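Local coordinates for protein putative pyrazinamidase/nicotinamidase (Streptococcus mutans, PDB 3S2S) that probably acts as a zinc-dependent nicotinamidase and pyrazinamidase, a hydrolase of the isochorismatase family, at residues I40-T45 and F83-G88; G53-G58 and L101-N106; V165-C170 and E198-A203. All blocks are in the same frame, centred on the assembly; numbering follows the deposited sequence.

Contacts 1, 2 and 3 lie around the zinc and cacodylate sites of a single alpha/beta domain whose parallel sheet forms its core. Contact 1 joins strands 37-42 and 81-87, where D43 and D87 emerge at the strand ends. Contact 2, centred about 14 Å from it, packs two loops beside the same zinc, and its segments alternate with those of contact 1 along the sequence. Contact 3 follows later, its centre about 16 Å from both, and sets the start of helix 167-180 against helix 197-209. Contact 1 and segment 165-170 meet the cacodylate, contacts 1 and 2 the metal, contacts 2 and 3 the second subunit, so metal, pocket and subunit interface are tied to one sheet.

Contact 1 (I40-T45 and F83-G88); sequences ISIDYT and FFTIDG. With ZN (zinc ion), chain E; CAD (cacodylic acid), chain F.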
ATOM      1  N   ILE A  40      -9.116   6.892  17.012  1.00 14.31           N
ATOM      2  CA  ILE A  40      -8.527   7.829  16.046  1.00 13.76           C
ATOM      3  C   ILE A  40      -9.245   9.162  16.212  1.00 18.07           C
ATOM      4  O   ILE A  40     -10.463   9.194  16.150  1.00 17.36           O
ATOM      5  CB  ILE A  40      -8.664   7.332  14.576  1.00 15.88           C
ATOM      6  CG1 ILE A  40      -8.316   5.847  14.443  1.00 16.30           C
ATOM      7  CG2 ILE A  40      -7.746   8.157  13.641  1.00 15.81           C
ATOM      8  CD1 ILE A  40      -6.937   5.473  14.979  1.00 20.24           C
ATOM      9  N   SER A  41      -8.490  10.239  16.469  1.00 14.84           N
ATOM     10  CA  SER A  41      -9.056  11.579  16.680  1.00 17.09           C
ATOM     11  C   SER A  41      -8.762  12.407  15.447  1.00 16.40           C
ATOM     12  O   SER A  41      -7.625  12.850  15.233  1.00 16.41           O
ATOM     13  CB  SER A  41      -8.460  12.236  17.926  1.00 17.84           C
ATOM     14  OG  SER A  41      -9.127  13.464  18.222  1.00 17.72           O
ATOM     15  N   ILE A  42      -9.779  12.584  14.609  1.00 15.64           N
ATOM     16  CA  ILE A  42      -9.526  13.103  13.265  1.00 16.55           C
ATOM     17  C   ILE A  42      -9.846  14.591  13.143  1.00 17.42           C
ATOM     18  O   ILE A  42     -11.006  14.993  13.217  1.00 17.71           O
ATOM     19  CB  ILE A  42     -10.328  12.321  12.222  1.00 14.44           C
ATOM     20  CG1 ILE A  42     -10.058  10.817  12.365  1.00 15.26           C
ATOM     21  CG2 ILE A  42     -10.012  12.803  10.782  1.00 16.93           C
ATOM     22  CD1 ILE A  42     -10.967   9.989  11.478  1.00 19.30           C
ATOM     23  N   ASP A  43      -8.800  15.401  12.978  1.00 15.05           N
ATOM     24  CA  ASP A  43      -8.935  16.823  12.584  1.00 15.18           C
ATOM     25  C   ASP A  43      -9.813  17.694  13.444  1.00 18.07           C
ATOM     26  O   ASP A  43     -10.423  18.631  12.925  1.00 18.49           O
ATOM     27  CB  ASP A  43      -9.427  16.930  11.131  1.00 16.37           C
ATOM     28  CG  ASP A  43      -8.330  16.618  10.116  1.00 25.31           C
ATOM     29  OD1 ASP A  43      -7.170  16.906  10.435  1.00 27.99           O
ATOM     30  OD2 ASP A  43      -8.656  16.131   9.013  1.00 29.63           O
ATOM     31  N   TYR A  44      -9.887  17.416  14.740  1.00 17.35           N
ATOM     32  CA  TYR A  44     -10.738  18.231  15.604  1.00 18.00           C
ATOM     33  C   TYR A  44     -10.009  19.500  16.039  1.00 17.28           C
ATOM     34  O   TYR A  44      -9.700  19.710  17.228  1.00 21.56           O
ATOM     35  CB  TYR A  44     -11.282  17.424  16.796  1.00 16.96           C
ATOM     36  CG  TYR A  44     -12.513  18.082  17.362  1.00 18.07           C
ATOM     37  CD1 TYR A  44     -13.715  18.060  16.652  1.00 19.52           C
ATOM     38  CD2 TYR A  44     -12.462  18.761  18.576  1.00 18.63           C
ATOM     39  CE1 TYR A  44     -14.853  18.709  17.153  1.00 18.76           C
ATOM     40  CE2 TYR A  44     -13.597  19.403  19.093  1.00 18.62           C
ATOM     41  CZ  TYR A  44     -14.779  19.364  18.374  1.00 21.48           C
ATOM     42  OH  TYR A  44     -15.892  20.019  18.882  1.00 21.24           O
ATOM     43  N   THR A  45      -9.712  20.346  15.054  1.00 17.31           N
ATOM     44  CA  THR A  45      -8.883  21.519  15.300  1.00 20.50           C
ATOM     45  C   THR A  45      -9.646  22.825  15.099  1.00 22.70           C
ATOM     46  O   THR A  45     -10.762  22.862  14.560  1.00 21.65           O
ATOM     47  CB  THR A  45      -7.662  21.550  14.355  1.00 22.25           C
ATOM     48  OG1 THR A  45      -8.120  21.685  13.004  1.00 23.82           O
ATOM     49  CG2 THR A  45      -6.801  20.272  14.501  1.00 22.42           C
ATOM     50  N   PHE A  83      -4.715   8.106  18.738  1.00 15.08           N
ATOM     51  CA  PHE A  83      -3.968   8.698  17.619  1.00 16.45           C
ATOM     52  C   PHE A  83      -4.643   9.977  17.148  1.00 18.14           C
ATOM     53  O   PHE A  83      -5.757   9.930  16.615  1.00 19.22           O
ATOM     54  CB  PHE A  83      -3.908   7.726  16.435  1.00 15.73           C
ATOM     55  CG  PHE A  83      -3.053   6.516  16.687  1.00 17.12           C
ATOM     56  CD1 PHE A  83      -1.729   6.496  16.250  1.00 17.32           C
ATOM     57  CD2 PHE A  83      -3.557   5.408  17.365  1.00 16.32           C
ATOM     58  CE1 PHE A  83      -0.911   5.389  16.481  1.00 16.64           C
ATOM     59  CE2 PHE A  83      -2.741   4.287  17.590  1.00 17.28           C
ATOM     60  CZ  PHE A  83      -1.431   4.280  17.152  1.00 19.46           C
ATOM     61  N   PHE A  84      -3.983  11.114  17.351  1.00 15.79           N
ATOM     62  CA  PHE A  84      -4.445  12.382  16.779  1.00 15.58           C
ATOM     63  C   PHE A  84      -3.910  12.481  15.356  1.00 20.89           C
ATOM     64  O   PHE A  84      -2.699  12.551  15.153  1.00 21.94           O
ATOM     65  CB  PHE A  84      -3.987  13.574  17.630  1.00 16.01           C
ATOM     66  CG  PHE A  84      -4.650  13.611  18.985  1.00 16.02           C
ATOM     67  CD1 PHE A  84      -5.859  14.253  19.145  1.00 16.82           C
ATOM     68  CD2 PHE A  84      -4.078  12.972  20.072  1.00 18.32           C
ATOM     69  CE1 PHE A  84      -6.490  14.274  20.364  1.00 18.93           C
ATOM     70  CE2 PHE A  84      -4.702  12.983  21.312  1.00 21.96           C
ATOM     71  CZ  PHE A  84      -5.917  13.656  21.456  1.00 21.61           C
ATOM     72  N   THR A  85      -4.809  12.475  14.377  1.00 14.59           N
ATOM     73  CA  THR A  85      -4.371  12.437  12.978  1.00 12.41           C
ATOM     74  C   THR A  85      -4.868  13.730  12.361  1.00 17.90           C
ATOM     75  O   THR A  85      -6.071  13.940  12.181  1.00 17.12           O
ATOM     76  CB  THR A  85      -4.910  11.188  12.267  1.00 14.70           C
ATOM     77  OG1 THR A  85      -6.347  11.208  12.271  1.00 16.47           O
ATOM     78  CG2 THR A  85      -4.391   9.941  12.980  1.00 16.23           C
ATOM     79  N   ILE A  86      -3.917  14.620  12.094  1.00 14.77           N
ATOM     80  CA  ILE A  86      -4.228  16.032  11.931  1.00 17.10           C
ATOM     81  C   ILE A  86      -3.651  16.607  10.656  1.00 17.93           C
ATOM     82  O   ILE A  86      -2.434  16.606  10.456  1.00 16.61           O
ATOM     83  CB  ILE A  86      -3.642  16.858  13.104  1.00 15.94           C
ATOM     84  CG1 ILE A  86      -4.049  16.253  14.455  1.00 17.05           C
ATOM     85  CG2 ILE A  86      -4.034  18.335  12.989  1.00 16.41           C
ATOM     86  CD1 ILE A  86      -5.562  16.322  14.778  1.00 18.55           C
ATOM     87  N   ASP A  87      -4.541  17.148   9.824  1.00 17.10           N
ATOM     88  CA  ASP A  87      -4.143  17.837   8.605  1.00 17.67           C
ATOM     89  C   ASP A  87      -3.027  18.835   8.918  1.00 19.47           C
ATOM     90  O   ASP A  87      -3.114  19.600   9.885  1.00 18.59           O
ATOM     91  CB  ASP A  87      -5.335  18.637   8.103  1.00 22.71           C
ATOM     92  CG  ASP A  87      -5.835  18.191   6.759  1.00 32.48           C
ATOM     93  OD1 ASP A  87      -5.609  17.017   6.337  1.00 27.24           O
ATOM     94  OD2 ASP A  87      -6.506  19.041   6.144  1.00 28.42           O
ATOM     95  N   GLY A  88      -1.986  18.847   8.090  1.00 21.96           N
ATOM     96  CA  GLY A  88      -0.899  19.808   8.244  1.00 19.72           C
ATOM     97  C   GLY A  88      -0.476  20.282   6.865  1.00 23.88           C
ATOM     98  O   GLY A  88       0.168  19.524   6.123  1.00 24.35           O
TER
HETATM   99 ZN    ZN E 184      -6.847  19.488   4.188  0.80 25.46          ZN
HETATM  100 AS   CAD F 185     -11.749  16.733   6.693  0.80 24.59          AS
HETATM  101  C1  CAD F 185     -11.280  17.614   8.367  1.00 19.95           C
HETATM  102  C2  CAD F 185     -11.564  17.971   5.160  1.00 26.46           C
HETATM  103  O1  CAD F 185     -13.177  15.939   6.755  1.00 32.58           O
HETATM  104  O   HOH W   1      -6.417  17.292   3.910  1.00 27.28           O
HETATM  105  O   HOH W   2      -8.886  18.853   4.358  1.00 35.79           O
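The F84 ring is met obliquely by S41, whose OG lies 3.5 Å from F84 CD1 with S41 CB beside it. The D43 carboxylate is approached end-on: D87 N points almost along the C-O axis of D43 OD1, in a bond of 2.7 Å with an N-H...O angle of 178°. D43 CG stands anti to its carbonyl carbon, and chi1 -75° with chi2 -31° puts OD1 against D87 N. Earlier along the strands the parallel ladder runs through S41 N to F83 O, T85 N to S41 O and D43 N to T85 O. I40, I42, F83 and T85 line one sheet face, where I42 packs on helix 167-180; S41 and F84 line the other, against helix 119-125. T85 OG1 is buried without a hydrogen-bond partner, 3.6 Å from I40 CG2. At the strand ends, D87 OD2 binds zinc at 2.0 Å, while D43 OD2 and D87 OD1, 4.2 Å apart, both form salt bridges to K137. D43 OD2 also lies 3.1 Å from methyl C1 of the cacodylate. The C-terminal ends of these strands thus bring D43 and the metal site together at K137, consistent with the Asp-Lys-Cys triad of nicotinamidases, completed by C170.

Contact 2 (G53-G58 and L101-N106); sequences GKLTAG and LFPPHN. With ZN (zinc ion), chain E.
Loops 53-58 and 101-106 approach most closely in backbone at K54 and H105, whose CA atoms are 5.4 Å apart, and no hydrogen bond passes directly between the two segments. L55 makes the central side-chain contact. With its CG anti to the backbone N (chi1 -160°), it reaches across to H105 and lays methyl CD2 over one face of the imidazole, 3.8 Å from the ring centroid and 15° off the normal, a CH-pi contact. The same methyl touches F102 CB, while the other branch, CD1, rests on P103 CD at 3.7 Å, the leucine crossing the proline at about a right angle. H105 is held at both ring nitrogens. ND1 donates to P103 O over 2.9 Å, nearly straight at 173° and in the plane of the ring, whereas NE2 binds zinc at 2.2 Å. The zinc site, of the kind found in nicotinamidases of the isochorismatase family, is completed by D87, H89, E98 and two waters, six ligands in all. With ND1 donating to P103 O, NE2 is the nitrogen that faces the zinc, and the two bonds together fix the rotation of the ring; the carbonyl acceptor would probably make NE2 a somewhat stronger ligand. K54 is exposed, its extended chain running past P104 O, which lies 3.3 Å from K54 CB and 3.5 Å from K54 CD. D47 ties the loops together from outside, OD1 accepting from K54 N and OD2 from N106 N, and F102 also packs on N209 of the second subunit.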
ATOM      1  N   GLY A  53     -12.542  29.712  12.409  1.00 30.08           N
ATOM      2  CA  GLY A  53     -11.708  28.744  11.707  1.00 27.33           C
ATOM      3  C   GLY A  53     -11.810  28.855  10.196  1.00 31.52           C
ATOM      4  O   GLY A  53     -12.889  29.100   9.644  1.00 34.05           O
ATOM      5  N   LYS A  54     -10.682  28.643   9.522  1.00 32.11           N
ATOM      6  CA  LYS A  54     -10.592  28.860   8.075  1.00 33.29           C
ATOM      7  C   LYS A  54     -11.448  27.937   7.197  1.00 32.45           C
ATOM      8  O   LYS A  54     -11.789  28.286   6.068  1.00 34.36           O
ATOM      9  CB  LYS A  54      -9.129  28.809   7.633  1.00 33.49           C
ATOM     10  CG  LYS A  54      -8.261  29.860   8.300  1.00 35.68           C
ATOM     11  CD  LYS A  54      -6.820  29.734   7.854  1.00 35.27           C
ATOM     12  CE  LYS A  54      -5.910  30.585   8.711  1.00 34.01           C
ATOM     13  NZ  LYS A  54      -4.492  30.364   8.357  1.00 30.85           N
ATOM     14  N   LEU A  55     -11.796  26.761   7.701  1.00 29.03           N
ATOM     15  CA  LEU A  55     -12.644  25.850   6.944  1.00 26.85           C
ATOM     16  C   LEU A  55     -13.611  25.216   7.915  1.00 27.89           C
ATOM     17  O   LEU A  55     -13.800  23.994   7.936  1.00 26.49           O
ATOM     18  CB  LEU A  55     -11.797  24.770   6.263  1.00 24.82           C
ATOM     19  CG  LEU A  55     -12.446  24.039   5.090  1.00 28.87           C
ATOM     20  CD1 LEU A  55     -12.955  25.028   4.043  1.00 35.25           C
ATOM     21  CD2 LEU A  55     -11.453  23.073   4.475  1.00 31.17           C
ATOM     22  N   THR A  56     -14.229  26.061   8.729  1.00 29.45           N
ATOM     23  CA  THR A  56     -14.964  25.555   9.874  1.00 29.15           C
ATOM     24  C   THR A  56     -16.332  24.971   9.522  1.00 31.31           C
ATOM     25  O   THR A  56     -17.055  25.513   8.687  1.00 35.17           O
ATOM     26  CB  THR A  56     -15.136  26.649  10.950  1.00 25.76           C
ATOM     27  OG1 THR A  56     -15.839  26.086  12.064  1.00 29.72           O
ATOM     28  CG2 THR A  56     -15.909  27.847  10.388  1.00 31.93           C
ATOM     29  N   ALA A  57     -16.659  23.859  10.170  1.00 26.44           N
ATOM     30  CA  ALA A  57     -17.984  23.258  10.112  1.00 28.33           C
ATOM     31  C   ALA A  57     -18.943  23.945  11.089  1.00 32.22           C
ATOM     32  O   ALA A  57     -20.146  23.708  11.048  1.00 38.54           O
ATOM     33  CB  ALA A  57     -17.895  21.769  10.423  1.00 26.98           C
ATOM     34  N   GLY A  58     -18.409  24.786  11.973  1.00 29.46           N
ATOM     35  CA  GLY A  58     -19.248  25.638  12.816  1.00 27.16           C
ATOM     36  C   GLY A  58     -20.012  24.956  13.937  1.00 28.78           C
ATOM     37  O   GLY A  58     -19.497  24.053  14.585  1.00 27.06           O
ATOM     38  N   LEU A 101      -8.912  23.243  -4.240  1.00 28.42           N
ATOM     39  CA  LEU A 101     -10.271  22.841  -3.888  1.00 26.63           C
ATOM     40  C   LEU A 101     -10.818  23.570  -2.666  1.00 34.04           C
ATOM     41  O   LEU A 101     -12.035  23.744  -2.532  1.00 33.82           O
ATOM     42  CB  LEU A 101     -10.323  21.327  -3.642  1.00 27.49           C
ATOM     43  CG  LEU A 101     -10.050  20.393  -4.819  1.00 30.18           C
ATOM     44  CD1 LEU A 101     -10.122  18.935  -4.350  1.00 27.02           C
ATOM     45  CD2 LEU A 101     -11.065  20.643  -5.911  1.00 32.49           C
ATOM     46  N   PHE A 102      -9.921  23.977  -1.771  1.00 29.03           N
ATOM     47  CA  PHE A 102     -10.330  24.584  -0.509  1.00 31.39           C
ATOM     48  C   PHE A 102      -9.403  25.720  -0.118  1.00 30.44           C
ATOM     49  O   PHE A 102      -8.225  25.728  -0.485  1.00 30.96           O
ATOM     50  CB  PHE A 102     -10.319  23.538   0.605  1.00 30.73           C
ATOM     51  CG  PHE A 102     -11.300  22.416   0.400  1.00 33.90           C
ATOM     52  CD1 PHE A 102     -12.660  22.642   0.487  1.00 38.60           C
ATOM     53  CD2 PHE A 102     -10.861  21.129   0.151  1.00 31.21           C
ATOM     54  CE1 PHE A 102     -13.557  21.609   0.310  1.00 40.73           C
ATOM     55  CE2 PHE A 102     -11.754  20.099  -0.028  1.00 31.17           C
ATOM     56  CZ  PHE A 102     -13.097  20.331   0.046  1.00 33.49           C
ATOM     57  N   PRO A 103      -9.929  26.678   0.652  1.00 32.53           N
ATOM     58  CA  PRO A 103      -9.100  27.762   1.171  1.00 29.65           C
ATOM     59  C   PRO A 103      -8.021  27.161   2.053  1.00 31.58           C
ATOM     60  O   PRO A 103      -8.221  26.066   2.589  1.00 31.11           O
ATOM     61  CB  PRO A 103     -10.068  28.565   2.057  1.00 34.30           C
ATOM     62  CG  PRO A 103     -11.422  28.112   1.702  1.00 39.17           C
ATOM     63  CD  PRO A 103     -11.308  26.727   1.160  1.00 34.27           C
ATOM     64  N   PRO A 104      -6.903  27.871   2.230  1.00 28.41           N
ATOM     65  CA  PRO A 104      -5.863  27.413   3.151  1.00 28.17           C
ATOM     66  C   PRO A 104      -6.472  27.095   4.506  1.00 30.59           C
ATOM     67  O   PRO A 104      -7.341  27.835   4.974  1.00 31.33           O
ATOM     68  CB  PRO A 104      -4.948  28.631   3.278  1.00 33.81           C
ATOM     69  CG  PRO A 104      -5.190  29.415   2.037  1.00 32.60           C
ATOM     70  CD  PRO A 104      -6.632  29.221   1.708  1.00 29.91           C
ATOM     71  N   HIS A 105      -6.034  26.004   5.120  1.00 29.12           N
ATOM     72  CA  HIS A 105      -6.579  25.578   6.405  1.00 26.09           C
ATOM     73  C   HIS A 105      -5.549  24.684   7.068  1.00 23.84           C
ATOM     74  O   HIS A 105      -4.775  24.016   6.370  1.00 21.39           O
ATOM     75  CB  HIS A 105      -7.883  24.816   6.201  1.00 26.66           C
ATOM     76  CG  HIS A 105      -7.734  23.582   5.367  1.00 26.93           C
ATOM     77  ND1 HIS A 105      -7.805  23.605   3.992  1.00 25.20           N
ATOM     78  CD2 HIS A 105      -7.525  22.292   5.715  1.00 24.28           C
ATOM     79  CE1 HIS A 105      -7.637  22.378   3.526  1.00 27.23           C
ATOM     80  NE2 HIS A 105      -7.459  21.563   4.551  1.00 24.80           N
ATOM     81  N   ASN A 106      -5.526  24.672   8.402  1.00 22.46           N
ATOM     82  CA  ASN A 106      -4.567  23.850   9.152  1.00 18.89           C
ATOM     83  C   ASN A 106      -3.140  24.022   8.649  1.00 22.83           C
ATOM     84  O   ASN A 106      -2.393  23.051   8.473  1.00 22.28           O
ATOM     85  CB  ASN A 106      -4.959  22.357   9.153  1.00 18.97           C
ATOM     86  CG  ASN A 106      -5.858  21.991  10.334  1.00 24.81           C
ATOM     87  OD1 ASN A 106      -6.644  22.809  10.810  1.00 23.67           O
ATOM     88  ND2 ASN A 106      -5.741  20.747  10.810  1.00 24.60           N
TER
HETATM   89 ZN    ZN E 184      -6.847  19.488   4.188  0.80 25.46          ZN
HETATM   90  O   HOH W   2      -8.886  18.853   4.358  1.00 35.79           O
HETATM   91  O   HOH W   1      -6.417  17.292   3.910  1.00 27.28           O

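Contact 3 (V165-C170 and E198-A203); sequences VLTDIC and ENHQFA. With CAD (cacodylic acid), chain F.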
ATOM      1  N   VAL A 165     -13.940  15.028  12.633  1.00 17.35           N
ATOM      2  CA  VAL A 165     -14.647  15.731  11.553  1.00 16.73           C
ATOM      3  C   VAL A 165     -13.852  15.585  10.250  1.00 17.25           C
ATOM      4  O   VAL A 165     -12.663  15.277  10.296  1.00 17.49           O
ATOM      5  CB  VAL A 165     -14.831  17.253  11.895  1.00 15.45           C
ATOM      6  CG1 VAL A 165     -15.705  17.432  13.138  1.00 19.61           C
ATOM      7  CG2 VAL A 165     -13.485  17.909  12.099  1.00 18.01           C
ATOM      8  N   LEU A 166     -14.489  15.752   9.083  1.00 18.32           N
ATOM      9  CA  LEU A 166     -15.934  15.831   8.941  1.00 19.96           C
ATOM     10  C   LEU A 166     -16.385  14.403   8.635  1.00 19.28           C
ATOM     11  O   LEU A 166     -15.643  13.622   8.004  1.00 18.50           O
ATOM     12  CB  LEU A 166     -16.309  16.721   7.755  1.00 25.33           C
ATOM     13  CG  LEU A 166     -16.008  18.223   7.802  1.00 32.34           C
ATOM     14  CD1 LEU A 166     -16.614  18.872   6.562  1.00 39.55           C
ATOM     15  CD2 LEU A 166     -16.586  18.823   9.043  1.00 32.58           C
ATOM     16  N   THR A 167     -17.593  14.060   9.050  1.00 18.28           N
ATOM     17  CA  THR A 167     -18.075  12.682   8.931  1.00 21.59           C
ATOM     18  C   THR A 167     -17.943  12.144   7.506  1.00 17.57           C
ATOM     19  O   THR A 167     -17.529  10.989   7.306  1.00 19.36           O
ATOM     20  CB  THR A 167     -19.556  12.606   9.345  1.00 20.63           C
ATOM     21  OG1 THR A 167     -19.761  13.442  10.490  1.00 23.13           O
ATOM     22  CG2 THR A 167     -19.939  11.185   9.701  1.00 20.85           C
ATOM     23  N   ASP A 168     -18.297  12.981   6.528  1.00 19.82           N
ATOM     24  CA  ASP A 168     -18.371  12.563   5.128  1.00 20.56           C
ATOM     25  C   ASP A 168     -17.086  12.765   4.329  1.00 22.67           C
ATOM     26  O   ASP A 168     -17.053  12.428   3.144  1.00 18.09           O
ATOM     27  CB  ASP A 168     -19.530  13.293   4.422  1.00 21.31           C
ATOM     28  CG  ASP A 168     -19.386  14.802   4.491  1.00 25.09           C
ATOM     29  OD1 ASP A 168     -19.240  15.325   5.615  1.00 24.46           O
ATOM     30  OD2 ASP A 168     -19.392  15.466   3.427  1.00 26.21           O
ATOM     31  N   ILE A 169     -16.029  13.310   4.944  1.00 17.44           N
ATOM     32  CA  ILE A 169     -14.766  13.464   4.227  1.00 16.99           C
ATOM     33  C   ILE A 169     -13.651  12.740   5.003  1.00 16.95           C
ATOM     34  O   ILE A 169     -13.371  11.564   4.729  1.00 17.24           O
ATOM     35  CB  ILE A 169     -14.436  14.942   3.940  1.00 17.95           C
ATOM     36  CG1 ILE A 169     -15.592  15.560   3.145  1.00 21.43           C
ATOM     37  CG2 ILE A 169     -13.119  15.060   3.172  1.00 22.84           C
ATOM     38  CD1 ILE A 169     -15.476  17.073   2.968  1.00 23.95           C
ATOM     39  N   CYS A 170     -13.026  13.391   5.980  1.00 16.48           N
ATOM     40  CA  CYS A 170     -11.901  12.717   6.658  1.00 17.13           C
ATOM     41  C   CYS A 170     -12.264  11.458   7.441  1.00 18.92           C
ATOM     42  O   CYS A 170     -11.509  10.471   7.453  1.00 16.58           O
ATOM     43  CB  CYS A 170     -11.079  13.695   7.518  1.00 14.71           C
ATOM     44  SG  CYS A 170     -10.315  14.984   6.457  1.00 20.90           S
ATOM     45  N   GLU A 198     -27.013  16.539   5.767  1.00 31.95           N
ATOM     46  CA  GLU A 198     -27.355  15.540   4.751  1.00 32.50           C
ATOM     47  C   GLU A 198     -26.168  14.620   4.539  1.00 33.83           C
ATOM     48  O   GLU A 198     -26.325  13.404   4.444  1.00 27.08           O
ATOM     49  CB  GLU A 198     -27.738  16.187   3.414  1.00 30.57           C
ATOM     50  CG  GLU A 198     -29.091  16.859   3.414  1.00 31.54           C
ATOM     51  CD  GLU A 198     -29.043  18.258   3.991  1.00 33.43           C
ATOM     52  OE1 GLU A 198     -27.941  18.837   4.054  1.00 34.26           O
ATOM     53  OE2 GLU A 198     -30.104  18.773   4.382  1.00 34.73           O
ATOM     54  N   ASN A 199     -24.979  15.205   4.441  1.00 32.01           N
ATOM     55  CA  ASN A 199     -23.804  14.409   4.129  1.00 26.68           C
ATOM     56  C   ASN A 199     -23.391  13.575   5.333  1.00 28.86           C
ATOM     57  O   ASN A 199     -22.848  12.480   5.180  1.00 24.08           O
ATOM     58  CB  ASN A 199     -22.640  15.288   3.633  1.00 28.52           C
ATOM     59  CG  ASN A 199     -22.926  15.920   2.282  1.00 30.26           C
ATOM     60  OD1 ASN A 199     -23.946  15.617   1.647  1.00 32.71           O
ATOM     61  ND2 ASN A 199     -22.030  16.792   1.822  1.00 31.74           N
ATOM     62  N   HIS A 200     -23.638  14.113   6.522  1.00 29.65           N
ATOM     63  CA  HIS A 200     -23.369  13.419   7.776  1.00 28.72           C
ATOM     64  C   HIS A 200     -24.183  12.131   7.826  1.00 27.13           C
ATOM     65  O   HIS A 200     -23.651  11.061   8.143  1.00 23.16           O
ATOM     66  CB  HIS A 200     -23.710  14.360   8.940  1.00 26.20           C
ATOM     67  CG  HIS A 200     -23.648  13.739  10.305  1.00 26.35           C
ATOM     68  ND1 HIS A 200     -22.460  13.457  10.952  1.00 26.12           N
ATOM     69  CD2 HIS A 200     -24.632  13.425  11.179  1.00 24.61           C
ATOM     70  CE1 HIS A 200     -22.723  12.971  12.154  1.00 22.57           C
ATOM     71  NE2 HIS A 200     -24.036  12.958  12.322  1.00 28.09           N
ATOM     72  N   GLN A 201     -25.468  12.223   7.480  1.00 26.78           N
ATOM     73  CA  GLN A 201     -26.323  11.039   7.485  1.00 26.39           C
ATOM     74  C   GLN A 201     -25.935  10.043   6.398  1.00 25.73           C
ATOM     75  O   GLN A 201     -25.923   8.815   6.637  1.00 25.64           O
ATOM     76  CB  GLN A 201     -27.799  11.419   7.323  1.00 32.83           C
ATOM     77  CG  GLN A 201     -28.734  10.285   7.712  1.00 44.66           C
ATOM     78  CD  GLN A 201     -28.515   9.844   9.155  1.00 52.81           C
ATOM     79  OE1 GLN A 201     -28.569  10.658  10.081  1.00 49.74           O
ATOM     80  NE2 GLN A 201     -28.248   8.551   9.350  1.00 52.56           N
ATOM     81  N   PHE A 202     -25.620  10.555   5.212  1.00 22.91           N
ATOM     82  CA  PHE A 202     -25.129   9.690   4.147  1.00 24.42           C
ATOM     83  C   PHE A 202     -23.939   8.904   4.672  1.00 24.98           C
ATOM     84  O   PHE A 202     -23.847   7.698   4.470  1.00 22.25           O
ATOM     85  CB  PHE A 202     -24.677  10.482   2.929  1.00 25.92           C
ATOM     86  CG  PHE A 202     -23.880   9.658   1.955  1.00 28.59           C
ATOM     87  CD1 PHE A 202     -24.505   9.014   0.898  1.00 32.15           C
ATOM     88  CD2 PHE A 202     -22.505   9.503   2.118  1.00 26.69           C
ATOM     89  CE1 PHE A 202     -23.778   8.227   0.001  1.00 30.68           C
ATOM     90  CE2 PHE A 202     -21.763   8.707   1.236  1.00 29.40           C
ATOM     91  CZ  PHE A 202     -22.402   8.074   0.170  1.00 32.04           C
ATOM     92  N   ALA A 203     -23.022   9.604   5.337  1.00 22.63           N
ATOM     93  CA  ALA A 203     -21.795   8.954   5.830  1.00 20.93           C
ATOM     94  C   ALA A 203     -22.083   7.891   6.880  1.00 18.20           C
ATOM     95  O   ALA A 203     -21.521   6.799   6.824  1.00 19.84           O
ATOM     96  CB  ALA A 203     -20.798   9.995   6.373  1.00 21.75           C
TER
HETATM   97 AS   CAD F 185     -11.749  16.733   6.693  0.80 24.59          AS
HETATM   98  C1  CAD F 185     -11.280  17.614   8.367  1.00 19.95           C
HETATM   99  C2  CAD F 185     -11.564  17.971   5.160  1.00 26.46           C
HETATM  100  O1  CAD F 185     -13.177  15.939   6.755  1.00 32.58           O
HETATM  101  O   HOH W   3     -19.586  18.201   3.090  1.00 37.89           O
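T167 and H200 join the first turn of helix 167-180 to helix 197-209, two helices of the alpha/beta isochorismatase fold. T167 OG1 meets H200 ND1 at the ring edge, in the imidazole plane, 2.7 Å away; either partner could be the donor. The tight part lies next to this bond, where A203 CB fits against T167 CG2 at 3.6 Å and also touches T167 O and D168 CA. T167 CG2 stands anti to the backbone N, which brings the methyl onto the alanine while OG1, beside that N (chi1 -40°), turns to the histidine. The side of D168 and N199 is looser. Here the carboxylate and amide planes are 53° apart, and N199 ND2 makes only a weak bond of 3.4 Å to D168 OD2. A water spans the two more favourably, donating to D168 OD2 at 2.8 Å and accepting from N199 ND2. D168 OD1 is bonded to S194 OG, and F202 of the second subunit packs on both D168 and N199. On either side of T167 and D168 in sequence, L166 N, which follows a cis peptide, and C170 N grip cacodylate O1, each at 2.7 Å, a pairing consistent with an oxyanion hole; C170 SG lies 2.3 Å from the arsenic.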